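Local coordinates for protein GlcNAc-alpha-1,4-Gal-releasing endo-beta-galactosidase (PDB 1UPS) that probably hydrolyses O-glycosyl bonds as an endo-beta-galactosidase that releases GlcNAc-alpha-1,4-Gal from glycans, and binds a calcium ion, at residues 227-231 / 232-236; 364-367 / 368-371; 153-156 / 157-160; 404-407 / 408-411. All blocks are in the same frame, centred on the assembly; numbering follows the deposited sequence.

Along the chain the order is contact 3, contact 1, contact 2, contact 4, and each is a local turn made by one continuous stretch. Contacts 3 and 1 belong to the glycoside hydrolase family 16 part, a beta sandwich: contact 3 follows strand 145-152 of the six-stranded antiparallel sheet, contact 1 is the hairpin of strands 225-230 and 233-239 in the larger sheet. Their centres are about 31 Å apart. Contacts 2 and 4, with centres about 20 Å apart, lie in the C-terminal part, which resembles a ricin-type beta-trefoil. Contacts 3 and 4 are farthest apart, about 46 Å between centres, so two lie in the probable catalytic sandwich and two in the trefoil-like part.

Contact 1 of 4, residues 227-231 / 232-236; sequences KFYYD and NELFK
One face of the Tyr-229 ring carries the CD1 methyl of Leu-234, a CH-pi contact with CD1 4.0 Å from the ring centroid and displaced toward the rim. The Leu-234 side chain reaches it because CG stands opposite the backbone N (chi1 -175°). Phe-228 is met differently: the carbonyl O of Lys-236 sits at its ring edge, 3.5 Å from CD2, while Lys-236 CB packs alongside. The Tyr-230 ring has Asp-231 CG over one face and meets His-215 at about 15°, as Phe-235 meets Trp-182.

The backbone register is set by the strand pairing. Phe-228 N donates to Lys-236 O at 2.8 Å, and Phe-228 O takes Phe-235 N at 2.8 Å plus a weak bond from Lys-236 N. Phe-235 and Lys-236 thus both face Phe-228, a classic beta bulge. Beyond it Tyr-230 and Glu-233 bond in both directions and close a type I' turn, where a water links Asn-232 N to Tyr-229 O, the latter bond weak. Asp-231 OD1 and OD2 turn back to His-215 ND1 and Ile-216 N. Strands 225-230 and 233-239 form the hairpin, with 215-221 on the far side of 225-230; Phe-228 and Phe-235 rest on Ile-184 of strand 181-187 in the other sheet.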
# COMPACT_ATOMS: atom_id res chain seq x y z
N LYS A 227 -0.51 -4.48 2.90
CA LYS A 227 -1.68 -4.87 2.11
C LYS A 227 -2.67 -3.73 2.14
O LYS A 227 -3.03 -3.22 3.22
CB LYS A 227 -2.28 -6.15 2.70
CG LYS A 227 -1.40 -7.36 2.39
CD LYS A 227 -1.95 -8.66 2.92
CE LYS A 227 -0.99 -9.81 2.54
NZ LYS A 227 -1.61 -11.15 2.88
N PHE A 228 -3.10 -3.30 0.95
CA PHE A 228 -3.95 -2.11 0.81
C PHE A 228 -5.36 -2.50 0.38
O PHE A 228 -5.51 -3.29 -0.54
CB PHE A 228 -3.32 -1.17 -0.22
CG PHE A 228 -1.95 -0.72 0.18
CD1 PHE A 228 -1.78 0.41 0.96
CD2 PHE A 228 -0.84 -1.46 -0.20
CE1 PHE A 228 -0.48 0.83 1.36
CE2 PHE A 228 0.46 -1.07 0.19
CZ PHE A 228 0.62 0.07 0.97
N TYR A 229 -6.37 -1.93 1.05
CA TYR A 229 -7.78 -2.30 0.86
C TYR A 229 -8.62 -1.09 0.50
O TYR A 229 -8.50 -0.03 1.13
CB TYR A 229 -8.35 -2.91 2.16
CG TYR A 229 -7.66 -4.18 2.57
CD1 TYR A 229 -8.17 -5.43 2.20
CD2 TYR A 229 -6.48 -4.14 3.33
CE1 TYR A 229 -7.51 -6.60 2.57
CE2 TYR A 229 -5.82 -5.29 3.69
CZ TYR A 229 -6.35 -6.52 3.31
OH TYR A 229 -5.69 -7.68 3.67
N TYR A 230 -9.46 -1.25 -0.53
CA TYR A 230 -10.38 -0.20 -0.97
C TYR A 230 -11.78 -0.69 -0.69
O TYR A 230 -12.18 -1.73 -1.23
CB TYR A 230 -10.24 0.04 -2.46
CG TYR A 230 -11.19 1.09 -3.05
CD1 TYR A 230 -10.94 2.46 -2.89
CD2 TYR A 230 -12.32 0.70 -3.81
CE1 TYR A 230 -11.76 3.43 -3.45
CE2 TYR A 230 -13.17 1.67 -4.38
CZ TYR A 230 -12.88 3.03 -4.20
OH TYR A 230 -13.70 4.00 -4.75
N ASP A 231 -12.53 0.06 0.12
CA ASP A 231 -13.87 -0.36 0.54
C ASP A 231 -13.87 -1.82 0.98
O ASP A 231 -14.73 -2.62 0.58
CB ASP A 231 -14.88 -0.10 -0.58
CG ASP A 231 -15.11 1.37 -0.81
OD1 ASP A 231 -15.75 1.73 -1.82
OD2 ASP A 231 -14.68 2.23 -0.00
N ASN A 232 -12.87 -2.15 1.80
CA ASN A 232 -12.73 -3.47 2.45
C ASN A 232 -12.32 -4.63 1.56
O ASN A 232 -12.42 -5.79 1.99
CB ASN A 232 -14.01 -3.85 3.23
CG ASN A 232 -14.36 -2.84 4.31
OD1 ASN A 232 -13.47 -2.20 4.88
ND2 ASN A 232 -15.67 -2.71 4.61
N GLU A 233 -11.90 -4.35 0.32
CA GLU A 233 -11.46 -5.39 -0.62
C GLU A 233 -10.00 -5.18 -1.03
O GLU A 233 -9.58 -4.05 -1.34
CB GLU A 233 -12.34 -5.42 -1.88
CG GLU A 233 -11.91 -6.50 -2.88
CD GLU A 233 -12.81 -6.60 -4.12
OE1 GLU A 233 -12.57 -5.85 -5.11
OE2 GLU A 233 -13.75 -7.45 -4.09
N LEU A 234 -9.23 -6.26 -1.04
CA LEU A 234 -7.78 -6.14 -1.33
C LEU A 234 -7.53 -5.54 -2.72
O LEU A 234 -8.13 -5.98 -3.72
CB LEU A 234 -7.11 -7.52 -1.20
CG LEU A 234 -5.59 -7.51 -1.36
CD1 LEU A 234 -4.90 -6.69 -0.26
CD2 LEU A 234 -5.08 -8.95 -1.36
N PHE A 235 -6.62 -4.55 -2.77
CA PHE A 235 -6.41 -3.74 -3.97
C PHE A 235 -4.93 -3.78 -4.41
O PHE A 235 -4.65 -3.77 -5.63
CB PHE A 235 -6.86 -2.29 -3.68
CG PHE A 235 -6.65 -1.31 -4.83
CD1 PHE A 235 -7.54 -1.26 -5.89
CD2 PHE A 235 -5.59 -0.41 -4.80
CE1 PHE A 235 -7.37 -0.32 -6.94
CE2 PHE A 235 -5.39 0.52 -5.84
CZ PHE A 235 -6.29 0.56 -6.90
N LYS A 236 -4.01 -3.89 -3.45
CA LYS A 236 -2.56 -3.90 -3.73
C LYS A 236 -1.80 -4.59 -2.60
O LYS A 236 -2.19 -4.49 -1.43
CB LYS A 236 -2.03 -2.47 -3.87
CG LYS A 236 -0.55 -2.41 -4.29
CD LYS A 236 -0.11 -0.99 -4.54
CE LYS A 236 1.37 -0.89 -4.97
NZ LYS A 236 1.75 0.54 -5.34
O HOH W 1 -10.84 -0.50 2.82

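Contact 2 of 4, residues 364-367 / 368-371; sequences TWWS and AQWS
Trp-365 and Ala-368 are joined through the backbone in a 3-10 turn that leads into strand 370-375 of the C-terminal part, a probable ricin-type beta-trefoil. Ala-368 N reaches Trp-365 O at 3.0 Å, and Gln-369 N reaches Trp-366 O at 3.1 Å, two successive i to i+3 bonds that wind the chain into the turn. The Ala-368 methyl lies 3.6 Å from Trp-365 O.

Gln-369 places its CG beside its own backbone N (chi1 -64°), and the chain then runs straight out (chi2 179°), which carries CG past Trp-365 O at 3.5 Å and brings the amide alongside the start of the turn. There both ends of the amide are used: NE2 donates to Lys-363 O, and OE1 accepts from Arg-384 NH1. The same arginine makes a cation-pi contact with the indole of Trp-366, whose CB points away from residues 368-371 and whose CD1 is 4.3 Å from Gln-369 OE1. Arg-384 therefore ties the two side chains together from outside.

Ser-367 holds OG between its backbone N and carbonyl carbon (chi1 79°), a crowded position in which the hydroxyl bonds to Glu-350 OE2 rather than to the turn. From the strand side the buried indole of Trp-370 comes back toward the carbonyl of the same serine and places CZ2 4.1 Å from Ser-367 O.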
# COMPACT_ATOMS: atom_id res chain seq x y z
N THR A 364 17.07 -16.93 -8.56
CA THR A 364 17.44 -15.70 -9.25
C THR A 364 16.91 -15.61 -10.67
O THR A 364 17.05 -14.57 -11.30
CB THR A 364 18.98 -15.54 -9.29
OG1 THR A 364 19.55 -16.66 -9.97
CG2 THR A 364 19.57 -15.62 -7.91
N TRP A 365 16.32 -16.69 -11.19
CA TRP A 365 15.72 -16.67 -12.52
C TRP A 365 14.43 -15.87 -12.52
O TRP A 365 13.49 -16.19 -11.77
CB TRP A 365 15.42 -18.09 -13.01
CG TRP A 365 16.62 -18.88 -13.50
CD1 TRP A 365 17.95 -18.54 -13.39
CD2 TRP A 365 16.58 -20.14 -14.17
NE1 TRP A 365 18.73 -19.53 -13.96
CE2 TRP A 365 17.92 -20.52 -14.44
CE3 TRP A 365 15.55 -21.00 -14.57
CZ2 TRP A 365 18.24 -21.71 -15.09
CZ3 TRP A 365 15.87 -22.19 -15.21
CH2 TRP A 365 17.21 -22.53 -15.46
N TRP A 366 14.39 -14.83 -13.34
CA TRP A 366 13.18 -14.00 -13.44
C TRP A 366 11.99 -14.81 -13.98
O TRP A 366 10.83 -14.46 -13.71
CB TRP A 366 13.42 -12.77 -14.31
CG TRP A 366 14.27 -11.70 -13.66
CD1 TRP A 366 15.10 -11.84 -12.58
CD2 TRP A 366 14.36 -10.34 -14.06
NE1 TRP A 366 15.71 -10.64 -12.29
CE2 TRP A 366 15.27 -9.70 -13.18
CE3 TRP A 366 13.77 -9.58 -15.08
CZ2 TRP A 366 15.60 -8.34 -13.30
CZ3 TRP A 366 14.09 -8.23 -15.19
CH2 TRP A 366 15.00 -7.62 -14.30
N SER A 367 12.28 -15.88 -14.73
CA SER A 367 11.20 -16.73 -15.26
C SER A 367 10.47 -17.47 -14.14
O SER A 367 9.37 -17.99 -14.36
CB SER A 367 11.74 -17.75 -16.27
OG SER A 367 12.37 -18.85 -15.63
N ALA A 368 11.08 -17.51 -12.96
CA ALA A 368 10.47 -18.19 -11.80
C ALA A 368 9.90 -17.21 -10.77
O ALA A 368 9.48 -17.60 -9.67
CB ALA A 368 11.49 -19.13 -11.14
N GLN A 369 9.86 -15.93 -11.13
CA GLN A 369 9.37 -14.90 -10.22
C GLN A 369 8.08 -14.27 -10.75
O GLN A 369 7.93 -14.05 -11.95
CB GLN A 369 10.43 -13.83 -10.02
CG GLN A 369 11.68 -14.37 -9.34
CD GLN A 369 12.71 -13.29 -9.17
OE1 GLN A 369 12.39 -12.11 -9.30
NE2 GLN A 369 13.95 -13.68 -8.88
N TRP A 370 7.16 -14.00 -9.83
CA TRP A 370 5.80 -13.60 -10.20
C TRP A 370 5.30 -12.38 -9.42
O TRP A 370 5.55 -12.27 -8.23
CB TRP A 370 4.85 -14.78 -9.98
CG TRP A 370 5.28 -16.02 -10.70
CD1 TRP A 370 6.08 -17.02 -10.22
CD2 TRP A 370 4.91 -16.42 -12.03
NE1 TRP A 370 6.25 -18.00 -11.17
CE2 TRP A 370 5.53 -17.66 -12.29
CE3 TRP A 370 4.11 -15.84 -13.04
CZ2 TRP A 370 5.40 -18.33 -13.51
CZ3 TRP A 370 3.96 -16.50 -14.25
CH2 TRP A 370 4.61 -17.74 -14.48
N SER A 371 4.64 -11.45 -10.11
CA SER A 371 3.91 -10.36 -9.45
C SER A 371 2.52 -10.86 -9.04
O SER A 371 1.84 -11.49 -9.84
CB SER A 371 3.76 -9.16 -10.38
OG SER A 371 5.02 -8.63 -10.75

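Contact 3 of 4, residues 153-156 / 157-160; sequences MQDD and TNDW
Gln-154 bonds to the far half of this loop twice, once through its backbone and once through its amide. Its carbonyl O accepts Asn-158 N at 2.9 Å, an i to i+4 bond that closes an alpha-turn. Its NE2 reaches Asp-159 O at 2.9 Å from above the carbonyl plane and also donates to Trp-105 O, so both amide hydrogens are probably used. OE1 accepts from His-107 N and at the same time lies in plane at the edge of the Trp-160 ring, 3.3 Å from CE3; amide and ring planes stand 68° apart. With both ends bonded, the buried amide is probably held in one orientation.

The acids are similarly supplied. Asp-156 folds its carboxylate back over its own backbone (chi1 53°), giving OD2 a weak bond from Thr-157 N at 3.0 Å; OD2 also bonds to Ser-163 OG, its stronger partner, and OD1 to Lys-164 N. Thr-157 OG1 donates to Asp-159 OD1 at 2.8 Å, meeting it from above the carboxylate plane, while Asp-159 OD2 bonds to Asn-162 ND2. Asp-155 OD1 forms a salt bridge with Arg-122, and Asn-158 OD1 takes Lys-103 NZ. A water 3.0 Å from Asp-155 OD1 and 2.9 Å from Asn-158 OD1 donates between these two acceptors, though further acceptors compete for its protons.

The loop connects strands 145-152 and 168-170, neighbours in the six-stranded sheet, and Met-153 is backbone-bonded to Glu-245 just before strand 246-254, which flanks 145-152 on the other side.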
# COMPACT_ATOMS: atom_id res chain seq x y z
N MET A 153 10.34 6.99 12.24
CA MET A 153 10.62 7.99 13.26
C MET A 153 12.10 8.15 13.55
O MET A 153 12.48 8.94 14.42
CB MET A 153 9.85 7.68 14.55
CG MET A 153 8.33 7.91 14.41
SD MET A 153 7.83 9.62 14.00
CE MET A 153 8.53 10.53 15.13
N GLN A 154 12.95 7.39 12.83
CA GLN A 154 14.40 7.59 12.91
C GLN A 154 14.88 7.47 14.36
O GLN A 154 15.75 8.21 14.82
CB GLN A 154 14.80 8.93 12.25
CG GLN A 154 14.50 8.93 10.74
CD GLN A 154 14.53 10.31 10.06
OE1 GLN A 154 13.69 10.58 9.21
NE2 GLN A 154 15.48 11.17 10.44
N ASP A 155 14.32 6.50 15.07
CA ASP A 155 14.58 6.35 16.51
C ASP A 155 15.95 5.76 16.82
O ASP A 155 16.42 5.87 17.97
CB ASP A 155 13.48 5.48 17.14
CG ASP A 155 12.16 6.22 17.27
OD1 ASP A 155 12.17 7.44 17.64
OD2 ASP A 155 11.07 5.65 17.06
N ASP A 156 16.58 5.15 15.82
CA ASP A 156 17.92 4.57 16.00
C ASP A 156 18.98 5.63 16.35
O ASP A 156 19.66 5.52 17.37
CB ASP A 156 18.35 3.69 14.79
CG ASP A 156 18.23 4.40 13.44
OD1 ASP A 156 18.77 3.86 12.44
OD2 ASP A 156 17.60 5.47 13.27
N THR A 157 19.07 6.69 15.54
CA THR A 157 20.08 7.75 15.76
C THR A 157 19.51 9.11 16.12
O THR A 157 20.26 10.02 16.51
CB THR A 157 20.88 7.97 14.49
OG1 THR A 157 19.98 8.31 13.43
CG2 THR A 157 21.53 6.69 14.04
N ASN A 158 18.21 9.30 15.87
CA ASN A 158 17.57 10.60 16.02
C ASN A 158 18.20 11.68 15.14
O ASN A 158 18.15 12.86 15.45
CB ASN A 158 17.50 11.03 17.49
CG ASN A 158 16.88 9.97 18.36
OD1 ASN A 158 15.73 9.54 18.11
ND2 ASN A 158 17.63 9.50 19.40
N ASP A 159 18.82 11.25 14.05
CA ASP A 159 19.21 12.18 13.00
C ASP A 159 18.76 11.60 11.66
O ASP A 159 18.03 10.60 11.66
CB ASP A 159 20.70 12.51 13.09
CG ASP A 159 21.62 11.38 12.64
OD1 ASP A 159 21.19 10.37 12.02
OD2 ASP A 159 22.85 11.45 12.88
N TRP A 160 19.15 12.23 10.54
CA TRP A 160 18.83 11.68 9.21
C TRP A 160 19.99 10.89 8.62
O TRP A 160 19.84 9.73 8.22
CB TRP A 160 18.42 12.80 8.23
CG TRP A 160 18.26 12.32 6.81
CD1 TRP A 160 19.17 12.43 5.78
CD2 TRP A 160 17.12 11.63 6.26
NE1 TRP A 160 18.67 11.85 4.63
CE2 TRP A 160 17.41 11.37 4.90
CE3 TRP A 160 15.88 11.22 6.79
CZ2 TRP A 160 16.50 10.71 4.05
CZ3 TRP A 160 14.97 10.57 5.94
CH2 TRP A 160 15.29 10.32 4.59
O HOH W 2 14.21 7.70 19.78

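Contact 4 of 4, residues 404-407 / 408-411; sequences NVPN and TYWT
Tyr-409, Thr-408 and Pro-406 carry this surface turn, and Pro-406 leans its ring obliquely over one face of Tyr-409. Pro-406 CD stands over that face of the Tyr-409 ring, 3.9 Å from its centroid and 15° off the ring normal, a CH-pi contact offset toward the rim. Pro-406 CB and CG pass beyond the rim on that same side, CB 3.7 Å from Tyr-409 CD1. The two side chains run side by side and point the same way: chi1 (-86°) swings the tyrosine ring to the proline's side and chi2 (42°) turns a face to CD.

Pro-406 O accepts Tyr-409 N at 3.1 Å, and this bond closes a type I beta turn from Pro-406 to Tyr-409. Thr-408 sits at a corner of it; its OG1, turned between backbone N and carbonyl carbon, comes 3.9 Å from Pro-406 CB and so adds a loose contact beside the proline-tyrosine contact. Val-405, just before the proline, brings CG2 4.5 Å from Tyr-409 CB.

Asn-407 O, within the turn, bonds to Gln-413 NE2, and Tyr-409 O, at its end, to Ser-412 OG, as the chain winds into a 3-10 turn. Residues 404-411 belong to the loop between strands 401-403 and 414-419 in the C-terminal part, with Val-405 packed on Ser-390 and His-392 of strand 390-392.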
# COMPACT_ATOMS: atom_id res chain seq x y z
N ASN A 404 -0.88 -14.18 -22.51
CA ASN A 404 -1.42 -12.84 -22.35
C ASN A 404 -2.95 -12.92 -22.47
O ASN A 404 -3.49 -13.13 -23.56
CB ASN A 404 -0.81 -11.90 -23.41
CG ASN A 404 -1.19 -10.44 -23.19
OD1 ASN A 404 -2.07 -10.14 -22.39
ND2 ASN A 404 -0.51 -9.52 -23.90
N VAL A 405 -3.63 -12.82 -21.33
CA VAL A 405 -5.09 -12.87 -21.30
C VAL A 405 -5.56 -11.77 -20.35
O VAL A 405 -4.80 -11.37 -19.44
CB VAL A 405 -5.64 -14.28 -20.87
CG1 VAL A 405 -5.02 -15.40 -21.71
CG2 VAL A 405 -5.46 -14.54 -19.37
N PRO A 406 -6.74 -11.21 -20.60
CA PRO A 406 -7.22 -10.08 -19.80
C PRO A 406 -7.35 -10.37 -18.31
O PRO A 406 -7.59 -11.54 -17.92
CB PRO A 406 -8.58 -9.77 -20.44
CG PRO A 406 -8.40 -10.19 -21.86
CD PRO A 406 -7.66 -11.52 -21.71
N ASN A 407 -7.20 -9.33 -17.50
CA ASN A 407 -7.32 -9.45 -16.04
C ASN A 407 -8.69 -9.96 -15.58
O ASN A 407 -8.81 -10.55 -14.50
CB ASN A 407 -7.05 -8.08 -15.38
CG ASN A 407 -5.65 -7.56 -15.64
OD1 ASN A 407 -4.71 -8.32 -15.87
ND2 ASN A 407 -5.50 -6.23 -15.61
N THR A 408 -9.70 -9.71 -16.41
CA THR A 408 -11.09 -10.10 -16.09
C THR A 408 -11.43 -11.55 -16.41
O THR A 408 -12.54 -12.00 -16.09
CB THR A 408 -12.07 -9.20 -16.85
OG1 THR A 408 -11.70 -9.21 -18.24
CG2 THR A 408 -11.89 -7.73 -16.44
N TYR A 409 -10.52 -12.28 -17.06
CA TYR A 409 -10.77 -13.69 -17.38
C TYR A 409 -10.64 -14.56 -16.13
O TYR A 409 -9.58 -14.64 -15.54
CB TYR A 409 -9.82 -14.21 -18.49
CG TYR A 409 -10.34 -13.93 -19.89
CD1 TYR A 409 -10.91 -12.68 -20.21
CD2 TYR A 409 -10.28 -14.90 -20.89
CE1 TYR A 409 -11.40 -12.43 -21.49
CE2 TYR A 409 -10.77 -14.65 -22.18
CZ TYR A 409 -11.33 -13.41 -22.47
OH TYR A 409 -11.82 -13.15 -23.73
N TRP A 410 -11.73 -15.23 -15.75
CA TRP A 410 -11.72 -16.01 -14.51
C TRP A 410 -10.77 -17.22 -14.56
O TRP A 410 -10.32 -17.69 -13.52
CB TRP A 410 -13.13 -16.47 -14.16
CG TRP A 410 -14.08 -15.40 -13.68
CD1 TRP A 410 -13.93 -14.04 -13.74
CD2 TRP A 410 -15.35 -15.63 -13.06
NE1 TRP A 410 -15.03 -13.41 -13.21
CE2 TRP A 410 -15.92 -14.37 -12.78
CE3 TRP A 410 -16.07 -16.78 -12.73
CZ2 TRP A 410 -17.17 -14.23 -12.16
CZ3 TRP A 410 -17.32 -16.65 -12.11
CH2 TRP A 410 -17.85 -15.38 -11.84
N THR A 411 -10.44 -17.72 -15.76
CA THR A 411 -9.43 -18.78 -15.85
C THR A 411 -8.04 -18.29 -15.46
O THR A 411 -7.13 -19.11 -15.28
CB THR A 411 -9.35 -19.37 -17.26
OG1 THR A 411 -9.11 -18.30 -18.19
CG2 THR A 411 -10.70 -19.97 -17.70